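Local coordinates for endo-1,4-b-d-mannanase (Trichoderma reesei, PDB 1QNR), which probably hydrolyses internal beta-1,4-mannosidic bonds in mannan polysaccharides, acting as an endo-mannanase of glycoside hydrolase family 5 with a TIM-barrel catalytic domain, at residues A[190-195]-A[234-239]; A[216-221]-A[251-256]. One frame throughout, in Å; residues are numbered along the deposited sequence.

Contact 1 of 2, residues A[190-195]-A[234-239]; sequences YVKSLD and SLDFGT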
loop_
_atom_site.group_PDB
_atom_site.type_symbol
_atom_site.label_atom_id
_atom_site.label_comp_id
_atom_site.label_asym_id
_atom_site.label_seq_id
_atom_site.Cartn_x
_atom_site.Cartn_y
_atom_site.Cartn_z
ATOM N N TYR A 190 5.016 -16.835 6.356
ATOM C CA TYR A 190 6.373 -16.447 6.802
ATOM C C TYR A 190 6.351 -15.152 7.571
ATOM O O TYR A 190 6.999 -15.026 8.652
ATOM C CB TYR A 190 7.289 -16.356 5.557
ATOM C CG TYR A 190 8.711 -15.920 5.865
ATOM C CD1 TYR A 190 9.479 -16.705 6.742
ATOM C CD2 TYR A 190 9.330 -14.775 5.369
ATOM C CE1 TYR A 190 10.790 -16.371 7.143
ATOM C CE2 TYR A 190 10.645 -14.428 5.670
ATOM C CZ TYR A 190 11.320 -15.219 6.591
ATOM O OH TYR A 190 12.631 -14.832 6.950
ATOM N N VAL A 191 5.626 -14.133 7.101
ATOM C CA VAL A 191 5.561 -12.856 7.849
ATOM C C VAL A 191 4.963 -13.086 9.234
ATOM O O VAL A 191 5.526 -12.565 10.246
ATOM C CB VAL A 191 4.709 -11.789 7.090
ATOM C CG1 VAL A 191 4.586 -10.469 7.891
ATOM C CG2 VAL A 191 5.358 -11.456 5.736
ATOM N N LYS A 192 3.902 -13.885 9.347
ATOM C CA LYS A 192 3.303 -14.179 10.670
ATOM C C LYS A 192 4.281 -14.915 11.586
ATOM O O LYS A 192 4.219 -14.770 12.848
ATOM C CB LYS A 192 1.981 -14.954 10.536
ATOM C CG LYS A 192 0.868 -14.119 9.852
ATOM C CD LYS A 192 0.331 -13.020 10.764
ATOM C CE LYS A 192 -1.052 -12.549 10.259
ATOM N NZ LYS A 192 -1.628 -11.415 11.049
ATOM N N SER A 193 5.223 -15.689 11.016
ATOM C CA SER A 193 6.237 -16.405 11.841
ATOM C C SER A 193 7.297 -15.471 12.390
ATOM O O SER A 193 8.026 -15.833 13.348
ATOM C CB SER A 193 6.940 -17.511 10.994
ATOM O OG SER A 193 8.004 -17.058 10.130
ATOM N N LEU A 194 7.435 -14.255 11.769
ATOM C CA LEU A 194 8.383 -13.268 12.235
ATOM C C LEU A 194 7.755 -12.239 13.179
ATOM O O LEU A 194 8.513 -11.514 13.890
ATOM C CB LEU A 194 8.910 -12.409 11.032
ATOM C CG LEU A 194 9.650 -13.241 9.966
ATOM C CD1 LEU A 194 10.050 -12.313 8.804
ATOM C CD2 LEU A 194 10.959 -13.817 10.574
ATOM N N ASP A 195 6.431 -12.099 13.188
ATOM C CA ASP A 195 5.742 -11.011 13.900
ATOM C C ASP A 195 4.267 -11.412 14.147
ATOM O O ASP A 195 3.486 -11.553 13.166
ATOM C CB ASP A 195 5.828 -9.713 13.070
ATOM C CG ASP A 195 5.022 -8.522 13.566
ATOM O OD1 ASP A 195 4.208 -8.601 14.503
ATOM O OD2 ASP A 195 5.315 -7.381 13.025
ATOM N N SER A 234 -4.030 -16.454 6.427
ATOM C CA SER A 234 -2.957 -15.586 6.935
ATOM C C SER A 234 -2.996 -14.198 6.299
ATOM O O SER A 234 -2.016 -13.423 6.530
ATOM C CB SER A 234 -1.642 -16.325 6.756
ATOM O OG SER A 234 -1.553 -16.942 5.471
ATOM N N LEU A 235 -4.034 -13.837 5.534
ATOM C CA LEU A 235 -4.274 -12.412 5.124
ATOM C C LEU A 235 -5.455 -11.963 5.960
ATOM O O LEU A 235 -6.547 -12.570 5.993
ATOM C CB LEU A 235 -4.552 -12.285 3.604
ATOM C CG LEU A 235 -3.392 -12.726 2.713
ATOM C CD1 LEU A 235 -3.826 -12.651 1.227
ATOM C CD2 LEU A 235 -2.120 -11.892 2.872
ATOM N N ASP A 236 -5.371 -10.797 6.620
ATOM C CA ASP A 236 -6.369 -10.348 7.581
ATOM C C ASP A 236 -7.466 -9.473 7.007
ATOM O O ASP A 236 -8.547 -9.343 7.550
ATOM C CB ASP A 236 -5.646 -9.600 8.769
ATOM C CG ASP A 236 -4.713 -10.503 9.498
ATOM O OD1 ASP A 236 -5.198 -11.516 10.077
ATOM O OD2 ASP A 236 -3.487 -10.299 9.489
ATOM N N PHE A 237 -7.190 -8.816 5.858
ATOM C CA PHE A 237 -8.186 -7.933 5.205
ATOM C C PHE A 237 -7.865 -7.825 3.716
ATOM O O PHE A 237 -6.719 -8.128 3.340
ATOM C CB PHE A 237 -8.252 -6.520 5.877
ATOM C CG PHE A 237 -6.950 -5.752 5.816
ATOM C CD1 PHE A 237 -6.752 -4.845 4.766
ATOM C CD2 PHE A 237 -6.021 -5.814 6.853
ATOM C CE1 PHE A 237 -5.580 -4.045 4.721
ATOM C CE2 PHE A 237 -4.860 -5.018 6.835
ATOM C CZ PHE A 237 -4.641 -4.121 5.775
ATOM N N GLY A 238 -8.842 -7.377 2.909
ATOM C CA GLY A 238 -8.638 -7.250 1.464
ATOM C C GLY A 238 -8.245 -5.818 1.072
ATOM O O GLY A 238 -8.601 -4.844 1.794
ATOM N N THR A 239 -7.523 -5.661 -0.044
ATOM C CA THR A 239 -7.212 -4.343 -0.621
ATOM C C THR A 239 -7.727 -4.280 -2.052
ATOM O O THR A 239 -7.711 -5.282 -2.809
ATOM C CB THR A 239 -5.653 -4.089 -0.689
ATOM O OG1 THR A 239 -4.980 -5.215 -1.306
ATOM C CG2 THR A 239 -5.101 -3.894 0.746
#
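The carboxylate of Asp-236 is the flat group at the centre of this contact, and the amine of Lys-192 meets it at one oxygen. NZ of Lys-192 donates to OD2 of Asp-236 over 2.7 Å, meeting the syn lone pair of that oxygen, on the side of OD1. The approach is nevertheless one-sided, since OD1 of Asp-236 is 3.7 Å from the same NZ. On helix 178-194, the Tyr-190 ring has Leu-194 CG over one face, 4.3 Å above the plane and displaced toward the rim.

The two charged side chains reach each other from opposite directions. Lys-192 bends at chi2 (-72°) and is then nearly extended to NZ. On the way its CE passes 3.9 Å from the carbonyl oxygen of Ser-234, which the contact buries without a polar partner in the model. The Ser-234 hydroxyl bonds to the hydroxyl of Ser-188, on helix 178-194 like Lys-192. Ser-193 OG donates to the Tyr-190 carbonyl oxygen over 2.7 Å, in the carbonyl plane.

Both ends of the salt bridge have further partners: NZ of Lys-192 also bonds to the carbonyl of His-198, and OD2 of Asp-236 receives the backbone N-H of Val-200. These bonds limit the freedom of both groups, and the neighbouring opposite charges would be expected to keep each ionised. The bridge thus spans the start of strand 199-201, with Lys-192 near the C-terminal end of helix 178-194 on one side and Asp-236, just ahead of strand 238-242, on the other. It ties the helix to two strands of the barrel at the strands' N-terminal ends.

Contact 2 of 2, residues A[216-221]-A[251-256]; sequences YPYTYG and YTWGNG. With NAG (2-acetamido-2-deoxy-beta-D-glucopyranose), chain H.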
loop_
_atom_site.group_PDB
_atom_site.type_symbol
_atom_site.label_atom_id
_atom_site.label_comp_id
_atom_site.label_asym_id
_atom_site.label_seq_id
_atom_site.Cartn_x
_atom_site.Cartn_y
_atom_site.Cartn_z
ATOM N N TYR A 216 -12.824 -5.214 -18.383
ATOM C CA TYR A 216 -11.514 -5.814 -18.184
ATOM C C TYR A 216 -11.026 -5.967 -16.741
ATOM O O TYR A 216 -10.600 -7.088 -16.433
ATOM C CB TYR A 216 -10.372 -5.246 -19.065
ATOM C CG TYR A 216 -9.092 -6.147 -18.982
ATOM C CD1 TYR A 216 -8.974 -7.391 -19.626
ATOM C CD2 TYR A 216 -7.976 -5.772 -18.294
ATOM C CE1 TYR A 216 -7.806 -8.115 -19.547
ATOM C CE2 TYR A 216 -6.808 -6.469 -18.118
ATOM C CZ TYR A 216 -6.710 -7.675 -18.779
ATOM O OH TYR A 216 -5.600 -8.555 -18.757
ATOM N N PRO A 217 -11.161 -4.992 -15.848
ATOM C CA PRO A 217 -10.667 -5.205 -14.480
ATOM C C PRO A 217 -11.379 -6.364 -13.792
ATOM O O PRO A 217 -10.787 -6.898 -12.805
ATOM C CB PRO A 217 -10.991 -3.848 -13.804
ATOM C CG PRO A 217 -10.929 -2.860 -14.976
ATOM C CD PRO A 217 -11.621 -3.619 -16.106
ATOM N N TYR A 218 -12.656 -6.693 -14.108
ATOM C CA TYR A 218 -13.291 -7.863 -13.479
ATOM C C TYR A 218 -12.822 -9.215 -14.093
ATOM O O TYR A 218 -13.169 -10.212 -13.449
ATOM C CB TYR A 218 -14.818 -7.715 -13.667
ATOM C CG TYR A 218 -15.541 -6.630 -12.799
ATOM C CD1 TYR A 218 -15.587 -6.870 -11.412
ATOM C CD2 TYR A 218 -16.116 -5.504 -13.341
ATOM C CE1 TYR A 218 -16.250 -5.925 -10.609
ATOM C CE2 TYR A 218 -16.803 -4.567 -12.550
ATOM C CZ TYR A 218 -16.811 -4.805 -11.161
ATOM O OH TYR A 218 -17.515 -3.876 -10.348
ATOM N N THR A 219 -12.175 -9.196 -15.251
ATOM C CA THR A 219 -11.812 -10.517 -15.854
ATOM C C THR A 219 -10.546 -11.067 -15.222
ATOM O O THR A 219 -9.984 -10.434 -14.290
ATOM C CB THR A 219 -11.670 -10.387 -17.390
ATOM O OG1 THR A 219 -12.895 -9.930 -18.019
ATOM C CG2 THR A 219 -11.312 -11.674 -18.096
ATOM N N TYR A 220 -10.017 -12.183 -15.711
ATOM C CA TYR A 220 -8.928 -12.938 -15.089
ATOM C C TYR A 220 -7.695 -12.985 -15.958
ATOM O O TYR A 220 -7.022 -14.039 -16.101
ATOM C CB TYR A 220 -9.433 -14.355 -14.710
ATOM C CG TYR A 220 -10.538 -14.299 -13.674
ATOM C CD1 TYR A 220 -10.325 -14.143 -12.303
ATOM C CD2 TYR A 220 -11.889 -14.274 -14.104
ATOM C CE1 TYR A 220 -11.325 -14.103 -11.369
ATOM C CE2 TYR A 220 -12.922 -14.184 -13.173
ATOM C CZ TYR A 220 -12.639 -14.089 -11.814
ATOM O OH TYR A 220 -13.642 -14.076 -10.878
ATOM N N GLY A 221 -7.278 -11.896 -16.587
ATOM C CA GLY A 221 -6.101 -11.851 -17.401
ATOM C C GLY A 221 -4.798 -11.426 -16.707
ATOM O O GLY A 221 -3.746 -11.411 -17.345
ATOM N N TYR A 251 -15.846 7.229 -14.916
ATOM C CA TYR A 251 -15.693 7.441 -13.486
ATOM C C TYR A 251 -16.807 6.881 -12.672
ATOM O O TYR A 251 -16.634 6.319 -11.543
ATOM C CB TYR A 251 -15.516 8.966 -13.216
ATOM C CG TYR A 251 -14.242 9.548 -13.789
ATOM C CD1 TYR A 251 -12.984 8.998 -13.607
ATOM C CD2 TYR A 251 -14.282 10.744 -14.574
ATOM C CE1 TYR A 251 -11.837 9.533 -14.134
ATOM C CE2 TYR A 251 -13.145 11.273 -15.072
ATOM C CZ TYR A 251 -11.902 10.738 -14.863
ATOM O OH TYR A 251 -10.768 11.295 -15.388
ATOM N N THR A 252 -18.100 6.962 -13.076
ATOM C CA THR A 252 -19.239 6.482 -12.297
ATOM C C THR A 252 -19.295 4.970 -12.128
ATOM O O THR A 252 -19.842 4.493 -11.112
ATOM C CB THR A 252 -20.578 7.011 -12.899
ATOM O OG1 THR A 252 -20.554 6.535 -14.283
ATOM C CG2 THR A 252 -20.663 8.507 -12.952
ATOM N N TRP A 253 -18.598 4.244 -13.005
ATOM C CA TRP A 253 -18.404 2.788 -12.881
ATOM C C TRP A 253 -17.669 2.442 -11.577
ATOM O O TRP A 253 -17.734 1.345 -11.057
ATOM C CB TRP A 253 -17.618 2.292 -14.108
ATOM C CG TRP A 253 -17.102 0.875 -14.132
ATOM C CD1 TRP A 253 -17.736 -0.194 -14.707
ATOM C CD2 TRP A 253 -15.833 0.350 -13.614
ATOM N NE1 TRP A 253 -16.965 -1.323 -14.574
ATOM C CE2 TRP A 253 -15.796 -1.025 -13.896
ATOM C CE3 TRP A 253 -14.774 0.976 -12.933
ATOM C CZ2 TRP A 253 -14.725 -1.838 -13.517
ATOM C CZ3 TRP A 253 -13.676 0.170 -12.571
ATOM C CH2 TRP A 253 -13.676 -1.209 -12.857
ATOM N N GLY A 254 -16.912 3.384 -11.003
ATOM C CA GLY A 254 -16.168 3.146 -9.759
ATOM C C GLY A 254 -17.054 2.846 -8.571
ATOM O O GLY A 254 -16.600 2.131 -7.661
ATOM N N ASN A 255 -18.300 3.350 -8.557
ATOM C CA ASN A 255 -19.178 3.057 -7.413
ATOM C C ASN A 255 -19.484 1.564 -7.346
ATOM O O ASN A 255 -19.439 0.966 -6.255
ATOM C CB ASN A 255 -20.493 3.889 -7.508
ATOM C CG ASN A 255 -20.104 5.358 -7.415
ATOM O OD1 ASN A 255 -19.656 5.893 -6.380
ATOM N ND2 ASN A 255 -20.179 6.117 -8.538
ATOM N N GLY A 256 -19.819 0.927 -8.492
ATOM C CA GLY A 256 -20.073 -0.517 -8.495
ATOM C C GLY A 256 -18.817 -1.330 -8.147
ATOM O O GLY A 256 -18.887 -2.403 -7.540
HETATM C C1 NAG H . -20.938 4.884 -17.839
HETATM C C2 NAG H . -22.238 5.583 -18.070
HETATM C C3 NAG H . -23.454 4.792 -17.609
HETATM C C4 NAG H . -23.195 3.300 -17.891
HETATM C C5 NAG H . -21.909 2.800 -17.175
HETATM C C6 NAG H . -21.686 1.323 -17.446
HETATM C C7 NAG H . -21.728 8.035 -17.882
HETATM C C8 NAG H . -22.052 9.261 -17.099
HETATM N N2 NAG H . -22.277 6.900 -17.383
HETATM O O3 NAG H . -24.589 5.311 -18.316
HETATM O O4 NAG H . -24.282 2.483 -17.388
HETATM O O5 NAG H . -20.780 3.491 -17.656
HETATM O O6 NAG H . -20.446 0.862 -17.086
HETATM O O7 NAG H . -21.087 8.039 -18.837
#
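Trp-253 meets Pro-217 and Tyr-218 through the six-membered part of its indole. CH2 of Trp-253 is 3.8 Å from CG of Pro-217, while CZ2 of Trp-253 lies 3.6 Å from CE2 of Tyr-218. The tyrosine ring approaches obliquely: its plane makes 68° with the six-membered ring, the centroids are 5.6 Å apart, and the two side chains run alongside each other in opposite senses. With CG anti to the backbone N (chi1 171°), the indole is carried from helix 253-267 toward the 3-10 segment 216-218.

The polar atoms of both aromatics find partners in the next shell. NE1 of Trp-253 bonds to Asp-213, and the hydroxyl of Tyr-218 bonds to Thr-260, which is also linked to the Gly-256 carbonyl. Trp-257 meets the Tyr-218 ring edge-to-face, and Trp-247 touches both Pro-217 and Trp-253. Farther out, Asn-250 OD1 takes a bond from the Trp-253 backbone N. An attached N-acetylglucosamine comes near the indole edge, its O6 lying 3.8 Å from CD1 of Trp-253.

Across the two segments the adhesion is therefore chiefly apolar and aromatic, while hydrogen bonds to surrounding residues probably fix the orientation of the rings.

In the fold
The two contacts differ in depth and chemistry. Contact 1 is a surface contact held by a salt bridge, whereas contact 2 is buried and built from proline and aromatic rings, although it lies farther from the centre of the chain. Their segments alternate along the sequence, and both relate to strands 199-201 and 238-242: contact 1 lies at their N-terminal ends, while contact 2 joins elements that follow them in the chain. The centres are 27 Å apart and the nearest atoms about 11 Å, so the contacts do not touch. Contact 2 borders an attached glycan directly, through Trp-253; in contact 1 only Asp-195, outside the salt bridge, neighbours one.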